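Local structure of enoyl-CoA hydratase (Bacillus halodurans, 3LKE) at residues Gln191-Gln194 and Glu195-Asn199. The protein probably hydrates enoyl-CoA thioesters, or carries out a related reaction on an acyl-CoA, as a member of the crotonase-like family. Numbering follows the deposited sequence.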
loop_
_atom_site.group_PDB
_atom_site.type_symbol
_atom_site.label_atom_id
_atom_site.label_comp_id
_atom_site.label_asym_id
_atom_site.label_seq_id
_atom_site.Cartn_x
_atom_site.Cartn_y
_atom_site.Cartn_z
ATOM N N GLN A 191 13.538 12.560 -28.963
ATOM C CA GLN A 191 12.645 13.590 -29.488
ATOM C C GLN A 191 11.262 13.528 -28.846
ATOM O O GLN A 191 10.707 14.549 -28.430
ATOM C CB GLN A 191 12.497 13.434 -30.998
ATOM C CG GLN A 191 13.637 14.025 -31.784
ATOM C CD GLN A 191 13.583 15.540 -31.811
ATOM O OE1 GLN A 191 13.875 16.203 -30.812
ATOM N NE2 GLN A 191 13.201 16.098 -32.960
ATOM N N GLU A 192 10.708 12.326 -28.787
ATOM C CA GLU A 192 9.409 12.124 -28.154
ATOM C C GLU A 192 9.476 12.532 -26.685
ATOM O O GLU A 192 8.575 13.196 -26.167
ATOM C CB GLU A 192 8.973 10.669 -28.277
ATOM C CG GLU A 192 7.660 10.364 -27.568
ATOM C CD GLU A 192 7.388 8.878 -27.458
ATOM O OE1 GLU A 192 8.004 8.095 -28.210
ATOM O OE2 GLU A 192 6.550 8.492 -26.623
ATOM N N LEU A 193 10.567 12.156 -26.024
ATOM C CA LEU A 193 10.753 12.493 -24.616
ATOM C C LEU A 193 10.820 14.003 -24.407
ATOM O O LEU A 193 10.229 14.531 -23.470
ATOM C CB LEU A 193 12.022 11.842 -24.059
ATOM C CG LEU A 193 12.315 12.212 -22.605
ATOM C CD1 LEU A 193 11.233 11.637 -21.692
ATOM C CD2 LEU A 193 13.692 11.713 -22.194
ATOM N N GLN A 194 11.557 14.696 -25.273
ATOM C CA GLN A 194 11.692 16.140 -25.168
ATOM C C GLN A 194 10.333 16.841 -25.261
ATOM O O GLN A 194 10.072 17.798 -24.531
ATOM C CB GLN A 194 12.634 16.653 -26.267
ATOM C CG GLN A 194 13.307 17.958 -25.957
ATOM C CD GLN A 194 14.295 18.351 -27.041
ATOM O OE1 GLN A 194 15.072 17.522 -27.518
ATOM N NE2 GLN A 194 14.268 19.620 -27.434
ATOM N N GLU A 195 9.485 16.373 -26.173
ATOM C CA GLU A 195 8.145 16.938 -26.351
ATOM C C GLU A 195 7.242 16.634 -25.155
ATOM O O GLU A 195 6.518 17.511 -24.684
ATOM C CB GLU A 195 7.499 16.404 -27.629
ATOM C CG GLU A 195 6.046 16.847 -27.840
ATOM C CD GLU A 195 5.917 18.334 -28.178
ATOM O OE1 GLU A 195 4.775 18.852 -28.166
ATOM O OE2 GLU A 195 6.949 18.981 -28.460
ATOM N N ARG A 196 7.294 15.392 -24.677
ATOM C CA ARG A 196 6.493 14.952 -23.525
ATOM C C ARG A 196 6.787 15.800 -22.288
ATOM O O ARG A 196 5.876 16.259 -21.589
ATOM C CB ARG A 196 6.771 13.475 -23.231
ATOM C CG ARG A 196 6.096 12.932 -21.963
ATOM C CD ARG A 196 4.602 13.182 -21.960
ATOM N NE ARG A 196 3.999 12.636 -20.740
ATOM C CZ ARG A 196 3.157 13.304 -19.957
ATOM N NH1 ARG A 196 2.793 14.545 -20.270
ATOM N NH2 ARG A 196 2.676 12.724 -18.858
ATOM N N VAL A 197 8.072 15.994 -22.018
ATOM C CA VAL A 197 8.519 16.818 -20.900
ATOM C C VAL A 197 8.052 18.266 -21.025
ATOM O O VAL A 197 7.624 18.885 -20.052
ATOM C CB VAL A 197 10.047 16.767 -20.755
ATOM C CG1 VAL A 197 10.512 17.718 -19.680
ATOM C CG2 VAL A 197 10.496 15.336 -20.430
ATOM N N LYS A 198 8.149 18.808 -22.233
ATOM C CA LYS A 198 7.630 20.138 -22.516
ATOM C C LYS A 198 6.169 20.247 -22.079
ATOM O O LYS A 198 5.788 21.160 -21.349
ATOM C CB LYS A 198 7.759 20.416 -24.015
ATOM C CG LYS A 198 6.993 21.621 -24.534
ATOM C CD LYS A 198 7.116 21.686 -26.054
ATOM C CE LYS A 198 6.260 22.793 -26.655
ATOM N NZ LYS A 198 6.723 24.140 -26.232
ATOM N N ASN A 199 5.364 19.296 -22.526
ATOM C CA ASN A 199 3.936 19.295 -22.236
ATOM C C ASN A 199 3.660 19.074 -20.752
ATOM O O ASN A 199 2.777 19.707 -20.172
ATOM C CB ASN A 199 3.227 18.237 -23.079
ATOM C CG ASN A 199 3.289 18.546 -24.563
ATOM O OD1 ASN A 199 3.282 19.705 -24.960
ATOM N ND2 ASN A 199 3.339 17.508 -25.385
#
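Val-197 puts its CG2 methyl against the oxygen end of the Leu-193 carbonyl one turn back, 3.2 Å from Leu-193 O, and against that residue's side chain, where Leu-193 CD1 and Val-197 CG2 are 4.0 Å apart. The valine torsion explains this: CG1 is anti to the backbone N (chi1 175°), which leaves CG2 beside that N, on the side facing the preceding turn. The same carbonyl takes the Val-197 N-H in a nearly straight bond, 3.0 Å from N to Leu-193 O with 170° at the hydrogen. A turn of regular alpha-helix surrounds it: Arg-196 N bonds to Glu-192 O at 2.9 Å, while Lys-198 N to Gln-194 O is longer, 3.2 Å. Glu-195 and Asn-199 are joined by a weak hydrogen bond from Asn-199 ND2 to Glu-195 OE1. The guanidinium of Arg-196 instead leads away to a salt bridge with Glu-185, and the Glu-192 carboxylate takes the backbone N-H of Glu-188. Here the leucine and valine are buried while Gln-191, Gln-194, Glu-195 and Lys-198 are exposed. Helix 190-205 packs on strand 185-187, outermost in the six-stranded sheet within this chain, with Leu-193 against Cys-187 and against Ile-127 and Leu-129 of strand 125-129.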